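Local structure of putative periplasmic protein (Wolinella succinogenes, 3KN3) at residues G125-S128 with K129-E132; K140-K144 with E145-I149; S230-M233 with Q234-A238. The protein probably binds a small anionic ligand, perhaps tungstate, in the cleft of a periplasmic binding protein fold, and can hold glutathione. All coordinates share one frame; numbering follows the deposited sequence.

Interaction 1: G125-S128 with K129-E132; sequences GTHS and KERE
At the N-terminal turn of helix 125-138, at the ligand cleft, His-127 meets Glu-130 and Arg-131. The imidazole lies with one face under the aliphatic arm of Arg-131, whose CD sits 3.7 Å from the centroid of the His-127 ring in a CH-pi contact. The arm bends at chi3 (66°), and the guanidinium plane stands 63° from that of the ring. One water bridges the two groups, 2.8 Å from His-127 NE2 and 2.6 Å from Arg-131 NH2, which donates to it; the guanidinium also makes a salt bridge to Glu-143. At the ring edge, in its plane, Glu-130 OE1 approaches His-127 CD2 at 3.2 Å; that carboxylate also bonds Ser-119 and probably Tyr-148. His-127 ND1 bonds to Asp-122 O. Replacing this histidine with an alanine would probably leave the Arg-131 arm without its ring face, and Asp-122 O and the water each short of a partner. Successive i to i+4 bonds begin with Lys-129 N to Gly-125 O (3.1 Å). Gly-125 and Thr-126 belong to the site where glutathione has been seen, though none is bound here, and such a helix start is typical of the cleft in periplasmic binding proteins.

Interaction 2: K140-K144 with E145-I149; sequences KIPEK and ESWYI
Pro-142 sets its CG over one face of the Tyr-148 phenol, the two side chains crossing at about a right angle, and with the same corner reaches the indole of Trp-147. This CG stands 4.1 Å from the centroid of the Tyr-148 ring, 25° off the ring normal, a CH-pi contact offset toward the rim at CD2. The same Pro-142 CG is 3.7 Å from Trp-147 CH2. A proline suits this place because its compact, rigid ring presents CH groups to both aromatic side chains. Tyr-148 is brought under it by a first torsion of -176°, which sets the phenol opposite its own backbone N and back toward the turn, where Ile-141 CG2 packs 4.0 Å from Tyr-148 OH; this hydroxyl probably hydrogen-bonds Glu-130.

The backbone between them folds as a type I beta turn from Pro-142 to Glu-145, closed by Glu-145 N donating to Pro-142 O at 3.1 Å. The N-H points almost straight at the oxygen (173°), although the donor lies well above the carbonyl plane. A second type I turn, Glu-145 to Tyr-148, leads into strand 148-150. Glu-145 bends at chi2 so that its carboxylate returns past Pro-142 CB toward Lys-140, which comes from the opposite direction. Their salt bridge, Lys-140 NZ to Glu-145 OE1, is long and weak at 3.4 Å; Glu-111 is the stronger partner of the lysine.

Trp-147 also packs on helix 103-113, while Tyr-148 takes Trp-134 edge-to-face. Packing around one proline and the backbone bonds of two successive turns hold the segment, with the weak salt bridge adding to them; Lys-140, which pairs with both Glu-111 and Glu-145, probably eases the repulsion of those close carboxylates.

Interaction 3: S230-M233 with Q234-A238; sequences SEKM and QAEIA
Ser-230 occupies the N-cap of helix 231-238, directly after helix 218-229, and its O accepts Gln-234 N at 2.7 Å in a nearly linear bond. Over that carbonyl folds the Gln-234 chain, its CG 3.4 Å from Ser-230 O, while the amide NE2 turns back to Ile-228 O and so spans the break between the helices. The serine hydroxyl itself bonds to Trp-227 O.

Glu-231, in the first turn, is bent at chi2 (45°) so that its carboxylate swings forward along the helix, where OE2 lies 3.7 Å from Gln-234 CB. An acidic residue suits this end, since its negative charge probably interacts well with the helix dipole.

Lys-232 runs alongside Glu-236, both pointing the same way, and the touching atom of the lysine is a methylene: its CE is 3.3 Å from Glu-236 OE1. The Lys-232 ammonium reaches on to a salt bridge with Asp-31, and its NZ stays 4.3 Å from Glu-236 OE1, beyond a salt bridge.

Met-233, present as selenomethionine, is buried and meets the other carboxylate oxygen, with SE 3.6 Å from Glu-236 OE2. Its carbonyl accepts Ile-237 N at 2.7 Å. The carboxylate of Glu-236 thus meets aliphatic and selenoether groups in this contact, and the lysine charge probably steadies it only from a distance.

From the N terminus, the three contacts come in series, none nesting within or crossing another, and each pairs directly consecutive segments, so none closes a long loop. Interaction 1 opens helix 125-138; interaction 2 shapes the connection from that helix to strand 148-150, so together they punctuate one beta-alpha-beta unit that begins at strand 117-119. They touch directly: Arg-131 NH2 makes a salt bridge to Glu-143 OE2 (2.5 Å), and Glu-130 OE2 probably hydrogen-bonds Tyr-148 OH, tying helix start to turn. Interaction 3, within the C-terminal helix 231-238, stands apart, its centre about 39 Å from that of interaction 2 and on the opposite side of the chain's centre.

Interaction 1: G125-S128 with K129-E132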
ATOM      1  N   GLY A 125      -4.907  -6.742   0.920  1.00 46.12           N
ATOM      2  CA  GLY A 125      -3.781  -6.038   1.506  1.00 46.21           C
ATOM      3  C   GLY A 125      -4.313  -4.944   2.405  1.00 46.78           C
ATOM      4  O   GLY A 125      -3.771  -4.665   3.476  1.00 47.95           O
ATOM      5  N   THR A 126      -5.397  -4.327   1.946  1.00 40.97           N
ATOM      6  CA  THR A 126      -6.087  -3.304   2.696  1.00 39.55           C
ATOM      7  C   THR A 126      -6.692  -3.899   3.964  1.00 40.90           C
ATOM      8  O   THR A 126      -6.638  -3.285   5.026  1.00 40.14           O
ATOM      9  CB  THR A 126      -7.168  -2.638   1.831  1.00 38.21           C
ATOM     10  OG1 THR A 126      -6.566  -2.165   0.621  1.00 46.67           O
ATOM     11  CG2 THR A 126      -7.772  -1.464   2.542  1.00 31.75           C
ATOM     12  N   HIS A 127      -7.234  -5.109   3.871  1.00 40.21           N
ATOM     13  CA  HIS A 127      -7.852  -5.717   5.041  1.00 38.28           C
ATOM     14  C   HIS A 127      -6.828  -6.018   6.124  1.00 36.98           C
ATOM     15  O   HIS A 127      -7.070  -5.757   7.296  1.00 37.16           O
ATOM     16  CB  HIS A 127      -8.653  -6.974   4.682  1.00 42.10           C
ATOM     17  CG  HIS A 127      -9.400  -7.568   5.844  1.00 41.68           C
ATOM     18  ND1 HIS A 127      -9.669  -8.911   5.946  1.00 41.20           N
ATOM     19  CD2 HIS A 127      -9.919  -6.995   6.956  1.00 42.62           C
ATOM     20  CE1 HIS A 127     -10.327  -9.147   7.073  1.00 38.19           C
ATOM     21  NE2 HIS A 127     -10.493  -8.001   7.700  1.00 37.94           N
ATOM     22  N   SER A 128      -5.680  -6.563   5.746  1.00 39.08           N
ATOM     23  CA  SER A 128      -4.702  -6.936   6.767  1.00 46.71           C
ATOM     24  C   SER A 128      -4.011  -5.700   7.335  1.00 39.90           C
ATOM     25  O   SER A 128      -3.559  -5.700   8.474  1.00 47.52           O
ATOM     26  CB  SER A 128      -3.690  -7.941   6.231  1.00 54.97           C
ATOM     27  OG  SER A 128      -3.073  -7.424   5.075  1.00 62.00           O
ATOM     28  N   LYS A 129      -3.956  -4.640   6.541  1.00 31.56           N
ATOM     29  CA  LYS A 129      -3.496  -3.353   7.035  1.00 35.33           C
ATOM     30  C   LYS A 129      -4.456  -2.787   8.071  1.00 31.24           C
ATOM     31  O   LYS A 129      -4.041  -2.357   9.137  1.00 35.15           O
ATOM     32  CB  LYS A 129      -3.368  -2.354   5.896  1.00 38.28           C
ATOM     33  CG  LYS A 129      -2.999  -0.972   6.372  1.00 37.30           C
ATOM     34  CD  LYS A 129      -1.724  -1.015   7.181  1.00 39.77           C
ATOM     35  CE  LYS A 129      -1.146   0.379   7.356  1.00 44.13           C
ATOM     36  NZ  LYS A 129       0.179   0.329   8.009  1.00 44.55           N
ATOM     37  N   GLU A 130      -5.740  -2.785   7.734  1.00 29.33           N
ATOM     38  CA  GLU A 130      -6.785  -2.282   8.620  1.00 28.71           C
ATOM     39  C   GLU A 130      -6.824  -3.065   9.924  1.00 29.66           C
ATOM     40  O   GLU A 130      -7.038  -2.492  10.979  1.00 33.25           O
ATOM     41  CB  GLU A 130      -8.151  -2.336   7.921  1.00 29.63           C
ATOM     42  CG  GLU A 130      -9.333  -2.036   8.820  1.00 30.62           C
ATOM     43  CD  GLU A 130     -10.193  -3.254   9.053  1.00 33.72           C
ATOM     44  OE1 GLU A 130     -10.374  -4.021   8.087  1.00 34.10           O
ATOM     45  OE2 GLU A 130     -10.686  -3.442  10.190  1.00 33.01           O
ATOM     46  N   ARG A 131      -6.616  -4.376   9.844  1.00 31.45           N
ATOM     47  CA  ARG A 131      -6.493  -5.201  11.039  1.00 30.34           C
ATOM     48  C   ARG A 131      -5.297  -4.766  11.872  1.00 31.38           C
ATOM     49  O   ARG A 131      -5.385  -4.672  13.090  1.00 31.33           O
ATOM     50  CB  ARG A 131      -6.397  -6.685  10.669  1.00 34.84           C
ATOM     51  CG  ARG A 131      -7.722  -7.250  10.167  1.00 42.44           C
ATOM     52  CD  ARG A 131      -7.589  -8.636   9.550  1.00 45.02           C
ATOM     53  NE  ARG A 131      -7.202  -9.648  10.524  1.00 45.69           N
ATOM     54  CZ  ARG A 131      -8.016 -10.135  11.456  1.00 47.85           C
ATOM     55  NH1 ARG A 131      -7.577 -11.058  12.305  1.00 47.55           N
ATOM     56  NH2 ARG A 131      -9.265  -9.692  11.544  1.00 45.78           N
ATOM     57  N   GLU A 132      -4.176  -4.487  11.213  1.00 38.04           N
ATOM     58  CA  GLU A 132      -2.997  -4.002  11.916  1.00 35.28           C
ATOM     59  C   GLU A 132      -3.292  -2.695  12.655  1.00 35.40           C
ATOM     60  O   GLU A 132      -2.869  -2.502  13.794  1.00 35.60           O
ATOM     61  CB  GLU A 132      -1.830  -3.816  10.950  1.00 47.48           C
ATOM     62  CG  GLU A 132      -0.599  -4.654  11.285  1.00 68.40           C
ATOM     63  CD  GLU A 132       0.152  -4.177  12.536  1.00 84.51           C
ATOM     64  OE1 GLU A 132       1.403  -4.142  12.493  1.00 91.68           O
ATOM     65  OE2 GLU A 132      -0.494  -3.843  13.558  1.00 84.02           O
TER
HETATM   66  O   HOH W   1     -11.057  -8.208  10.387  1.00 35.13           O

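Interaction 2: K140-K144 with E145-I149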
ATOM      1  N   LYS A 140      -6.462  -5.045  20.057  1.00 42.43           N
ATOM      2  CA  LYS A 140      -7.288  -6.156  19.587  1.00 36.44           C
ATOM      3  C   LYS A 140      -8.112  -5.752  18.365  1.00 36.90           C
ATOM      4  O   LYS A 140      -8.430  -4.576  18.172  1.00 37.51           O
ATOM      5  CB  LYS A 140      -8.228  -6.635  20.683  1.00 33.57           C
ATOM      6  CG  LYS A 140      -9.210  -5.574  21.120  1.00 43.93           C
ATOM      7  CD  LYS A 140     -10.398  -6.185  21.820  1.00 60.47           C
ATOM      8  CE  LYS A 140     -11.433  -5.123  22.172  1.00 71.86           C
ATOM      9  NZ  LYS A 140     -11.914  -4.391  20.966  1.00 76.93           N
ATOM     10  N   ILE A 141      -8.453  -6.728  17.535  1.00 36.24           N
ATOM     11  CA  ILE A 141      -9.374  -6.479  16.441  1.00 36.98           C
ATOM     12  C   ILE A 141     -10.779  -6.686  16.956  1.00 36.31           C
ATOM     13  O   ILE A 141     -11.099  -7.750  17.459  1.00 43.04           O
ATOM     14  CB  ILE A 141      -9.138  -7.437  15.304  1.00 40.94           C
ATOM     15  CG1 ILE A 141      -7.642  -7.729  15.182  1.00 39.07           C
ATOM     16  CG2 ILE A 141      -9.759  -6.887  14.027  1.00 44.49           C
ATOM     17  CD1 ILE A 141      -6.988  -7.099  13.999  1.00 45.07           C
ATOM     18  N   PRO A 142     -11.623  -5.659  16.851  1.00 35.55           N
ATOM     19  CA  PRO A 142     -12.981  -5.733  17.413  1.00 35.86           C
ATOM     20  C   PRO A 142     -13.915  -6.636  16.583  1.00 39.42           C
ATOM     21  O   PRO A 142     -15.087  -6.318  16.390  1.00 42.81           O
ATOM     22  CB  PRO A 142     -13.451  -4.279  17.367  1.00 36.39           C
ATOM     23  CG  PRO A 142     -12.695  -3.678  16.203  1.00 36.31           C
ATOM     24  CD  PRO A 142     -11.365  -4.393  16.143  1.00 32.21           C
ATOM     25  N   GLU A 143     -13.381  -7.759  16.119  1.00 37.62           N
ATOM     26  CA  GLU A 143     -14.105  -8.734  15.303  1.00 42.39           C
ATOM     27  C   GLU A 143     -15.524  -9.097  15.726  1.00 42.35           C
ATOM     28  O   GLU A 143     -16.307  -9.533  14.894  1.00 42.89           O
ATOM     29  CB  GLU A 143     -13.300 -10.029  15.209  1.00 45.07           C
ATOM     30  CG  GLU A 143     -12.561 -10.193  13.902  1.00 57.18           C
ATOM     31  CD  GLU A 143     -11.463 -11.240  13.978  1.00 62.53           C
ATOM     32  OE1 GLU A 143     -11.684 -12.295  14.604  1.00 67.96           O
ATOM     33  OE2 GLU A 143     -10.378 -11.005  13.410  1.00 59.06           O
ATOM     34  N   LYS A 144     -15.861  -8.959  16.998  1.00 39.22           N
ATOM     35  CA  LYS A 144     -17.151  -9.470  17.451  1.00 38.63           C
ATOM     36  C   LYS A 144     -18.108  -8.394  17.946  1.00 33.15           C
ATOM     37  O   LYS A 144     -19.158  -8.713  18.503  1.00 33.62           O
ATOM     38  CB  LYS A 144     -16.950 -10.543  18.525  1.00 47.97           C
ATOM     39  CG  LYS A 144     -15.884 -11.576  18.158  1.00 59.78           C
ATOM     40  CD  LYS A 144     -15.938 -12.833  19.029  1.00 70.77           C
ATOM     41  CE  LYS A 144     -15.314 -12.622  20.410  1.00 78.56           C
ATOM     42  NZ  LYS A 144     -15.429 -13.846  21.276  1.00 81.22           N
ATOM     43  N   GLU A 145     -17.739  -7.128  17.754  1.00 25.26           N
ATOM     44  CA  GLU A 145     -18.557  -6.008  18.197  1.00 25.83           C
ATOM     45  C   GLU A 145     -19.700  -5.799  17.236  1.00 32.41           C
ATOM     46  O   GLU A 145     -19.545  -6.006  16.035  1.00 38.84           O
ATOM     47  CB  GLU A 145     -17.739  -4.720  18.276  1.00 40.89           C
ATOM     48  CG  GLU A 145     -17.323  -4.339  19.673  1.00 54.88           C
ATOM     49  CD  GLU A 145     -16.080  -5.065  20.111  1.00 69.27           C
ATOM     50  OE1 GLU A 145     -15.272  -4.465  20.853  1.00 73.57           O
ATOM     51  OE2 GLU A 145     -15.901  -6.233  19.700  1.00 75.65           O
ATOM     52  N   SER A 146     -20.846  -5.374  17.757  1.00 31.16           N
ATOM     53  CA  SER A 146     -22.014  -5.204  16.904  1.00 32.75           C
ATOM     54  C   SER A 146     -21.780  -4.170  15.793  1.00 34.63           C
ATOM     55  O   SER A 146     -22.303  -4.321  14.685  1.00 31.49           O
ATOM     56  CB  SER A 146     -23.264  -4.886  17.725  1.00 28.53           C
ATOM     57  OG  SER A 146     -23.102  -3.731  18.527  1.00 33.98           O
ATOM     58  N   TRP A 147     -20.964  -3.151  16.078  1.00 31.07           N
ATOM     59  CA  TRP A 147     -20.736  -2.042  15.132  1.00 35.10           C
ATOM     60  C   TRP A 147     -19.654  -2.330  14.078  1.00 35.64           C
ATOM     61  O   TRP A 147     -19.484  -1.573  13.126  1.00 30.95           O
ATOM     62  CB  TRP A 147     -20.383  -0.756  15.899  1.00 27.92           C
ATOM     63  CG  TRP A 147     -19.319  -0.998  16.912  1.00 29.50           C
ATOM     64  CD1 TRP A 147     -19.498  -1.371  18.203  1.00 30.51           C
ATOM     65  CD2 TRP A 147     -17.903  -0.941  16.701  1.00 31.75           C
ATOM     66  NE1 TRP A 147     -18.288  -1.536  18.818  1.00 32.83           N
ATOM     67  CE2 TRP A 147     -17.289  -1.271  17.915  1.00 29.00           C
ATOM     68  CE3 TRP A 147     -17.096  -0.623  15.605  1.00 33.66           C
ATOM     69  CZ2 TRP A 147     -15.911  -1.300  18.069  1.00 24.98           C
ATOM     70  CZ3 TRP A 147     -15.726  -0.653  15.759  1.00 31.23           C
ATOM     71  CH2 TRP A 147     -15.148  -0.989  16.980  1.00 28.17           C
ATOM     72  N   TYR A 148     -18.930  -3.428  14.261  1.00 35.53           N
ATOM     73  CA  TYR A 148     -17.837  -3.796  13.369  1.00 28.97           C
ATOM     74  C   TYR A 148     -18.300  -4.833  12.332  1.00 31.03           C
ATOM     75  O   TYR A 148     -18.447  -6.009  12.631  1.00 35.66           O
ATOM     76  CB  TYR A 148     -16.644  -4.305  14.194  1.00 23.58           C
ATOM     77  CG  TYR A 148     -15.417  -4.626  13.381  1.00 25.90           C
ATOM     78  CD1 TYR A 148     -15.101  -5.939  13.034  1.00 25.59           C
ATOM     79  CD2 TYR A 148     -14.571  -3.618  12.962  1.00 25.69           C
ATOM     80  CE1 TYR A 148     -13.966  -6.227  12.273  1.00 28.10           C
ATOM     81  CE2 TYR A 148     -13.448  -3.888  12.218  1.00 28.94           C
ATOM     82  CZ  TYR A 148     -13.140  -5.186  11.871  1.00 31.14           C
ATOM     83  OH  TYR A 148     -12.000  -5.410  11.121  1.00 26.14           O
ATOM     84  N   ILE A 149     -18.526  -4.370  11.111  1.00 31.87           N
ATOM     85  CA  ILE A 149     -19.066  -5.187  10.037  1.00 27.88           C
ATOM     86  C   ILE A 149     -17.971  -5.586   9.016  1.00 35.54           C
ATOM     87  O   ILE A 149     -17.173  -4.751   8.581  1.00 35.74           O
ATOM     88  CB  ILE A 149     -20.260  -4.465   9.342  1.00 36.55           C
ATOM     89  CG1 ILE A 149     -21.541  -4.665  10.147  1.00 47.85           C
ATOM     90  CG2 ILE A 149     -20.515  -5.004   7.930  1.00 26.59           C
ATOM     91  CD1 ILE A 149     -21.491  -4.078  11.534  1.00 54.55           C
TER

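Interaction 3: S230-M233 with Q234-A238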
ATOM      1  N   SER A 230      18.068   7.833  -2.492  1.00 54.51           N
ATOM      2  CA  SER A 230      18.751   9.135  -2.509  1.00 53.19           C
ATOM      3  C   SER A 230      17.834  10.283  -2.107  1.00 57.95           C
ATOM      4  O   SER A 230      16.635  10.274  -2.411  1.00 52.34           O
ATOM      5  CB  SER A 230      19.360   9.433  -3.889  1.00 46.34           C
ATOM      6  OG  SER A 230      18.473  10.185  -4.703  1.00 43.78           O
ATOM      7  N   GLU A 231      18.411  11.286  -1.449  1.00 62.35           N
ATOM      8  CA  GLU A 231      17.618  12.386  -0.909  1.00 68.77           C
ATOM      9  C   GLU A 231      16.751  13.043  -1.985  1.00 61.99           C
ATOM     10  O   GLU A 231      15.545  13.258  -1.788  1.00 55.31           O
ATOM     11  CB  GLU A 231      18.504  13.425  -0.209  1.00 78.41           C
ATOM     12  CG  GLU A 231      17.723  14.348   0.718  1.00 87.17           C
ATOM     13  CD  GLU A 231      16.722  13.585   1.588  1.00 94.33           C
ATOM     14  OE1 GLU A 231      17.158  12.767   2.431  1.00 96.08           O
ATOM     15  OE2 GLU A 231      15.498  13.800   1.423  1.00 94.06           O
ATOM     16  N   LYS A 232      17.363  13.340  -3.129  1.00 54.01           N
ATOM     17  CA  LYS A 232      16.626  13.967  -4.211  1.00 50.18           C
ATOM     18  C   LYS A 232      15.323  13.216  -4.481  1.00 46.63           C
ATOM     19  O   LYS A 232      14.261  13.821  -4.608  1.00 49.95           O
ATOM     20  CB  LYS A 232      17.473  14.032  -5.480  1.00 52.84           C
ATOM     21  CG  LYS A 232      16.747  14.679  -6.653  1.00 57.16           C
ATOM     22  CD  LYS A 232      17.232  14.127  -7.980  1.00 60.93           C
ATOM     23  CE  LYS A 232      16.317  14.559  -9.107  1.00 66.92           C
ATOM     24  NZ  LYS A 232      16.735  13.968 -10.406  1.00 69.05           N
HETATM   25  N   MSE A 233      15.415  11.894  -4.554  1.00 42.53           N
HETATM   26  CA  MSE A 233      14.260  11.059  -4.866  1.00 46.13           C
HETATM   27  C   MSE A 233      13.384  10.786  -3.647  1.00 41.73           C
HETATM   28  O   MSE A 233      12.167  10.676  -3.762  1.00 41.85           O
HETATM   29  CB  MSE A 233      14.706   9.748  -5.523  1.00 50.29           C
HETATM   30  CG  MSE A 233      15.274   9.945  -6.920  1.00 53.39           C
HETATM   31 SE   MSE A 233      13.967  10.815  -8.094  1.00 68.53          SE
HETATM   32  CE  MSE A 233      15.135  11.377  -9.541  1.00223.55           C
ATOM     33  N   GLN A 234      14.004  10.663  -2.483  1.00 44.16           N
ATOM     34  CA  GLN A 234      13.242  10.656  -1.242  1.00 52.11           C
ATOM     35  C   GLN A 234      12.318  11.875  -1.213  1.00 55.17           C
ATOM     36  O   GLN A 234      11.095  11.742  -1.162  1.00 51.18           O
ATOM     37  CB  GLN A 234      14.184  10.645  -0.033  1.00 53.02           C
ATOM     38  CG  GLN A 234      14.756   9.266   0.258  1.00 55.11           C
ATOM     39  CD  GLN A 234      13.660   8.219   0.394  1.00 58.89           C
ATOM     40  OE1 GLN A 234      12.911   8.215   1.373  1.00 60.72           O
ATOM     41  NE2 GLN A 234      13.551   7.336  -0.592  1.00 56.20           N
ATOM     42  N   ALA A 235      12.909  13.064  -1.286  1.00 62.62           N
ATOM     43  CA  ALA A 235      12.140  14.306  -1.302  1.00 67.55           C
ATOM     44  C   ALA A 235      11.200  14.399  -2.508  1.00 69.38           C
ATOM     45  O   ALA A 235      10.098  14.936  -2.416  1.00 75.41           O
ATOM     46  CB  ALA A 235      13.077  15.503  -1.268  1.00 69.93           C
ATOM     47  N   GLU A 236      11.641  13.880  -3.644  1.00 61.52           N
ATOM     48  CA  GLU A 236      10.834  13.938  -4.848  1.00 55.02           C
ATOM     49  C   GLU A 236       9.595  13.075  -4.693  1.00 52.63           C
ATOM     50  O   GLU A 236       8.495  13.493  -5.032  1.00 50.29           O
ATOM     51  CB  GLU A 236      11.659  13.475  -6.041  1.00 57.85           C
ATOM     52  CG  GLU A 236      11.052  13.802  -7.380  1.00 66.15           C
ATOM     53  CD  GLU A 236      12.107  13.921  -8.473  1.00 72.58           C
ATOM     54  OE1 GLU A 236      13.133  14.610  -8.240  1.00 75.29           O
ATOM     55  OE2 GLU A 236      11.903  13.329  -9.562  1.00 67.49           O
ATOM     56  N   ILE A 237       9.787  11.870  -4.163  1.00 58.91           N
ATOM     57  CA  ILE A 237       8.702  10.904  -3.987  1.00 63.50           C
ATOM     58  C   ILE A 237       7.652  11.383  -2.995  1.00 64.37           C
ATOM     59  O   ILE A 237       6.445  11.257  -3.241  1.00 59.63           O
ATOM     60  CB  ILE A 237       9.225   9.525  -3.525  1.00 59.14           C
ATOM     61  CG1 ILE A 237       9.886   8.796  -4.703  1.00 54.93           C
ATOM     62  CG2 ILE A 237       8.077   8.688  -2.906  1.00 50.46           C
ATOM     63  CD1 ILE A 237      10.748   7.614  -4.307  1.00 53.26           C
ATOM     64  N   ALA A 238       8.118  11.924  -1.874  1.00 65.81           N
ATOM     65  CA  ALA A 238       7.218  12.460  -0.860  1.00 69.97           C
ATOM     66  C   ALA A 238       6.250  13.471  -1.470  1.00 74.70           C
ATOM     67  O   ALA A 238       5.157  13.679  -0.951  1.00 78.40           O
ATOM     68  CB  ALA A 238       8.009  13.094   0.284  1.00 64.24           C
TER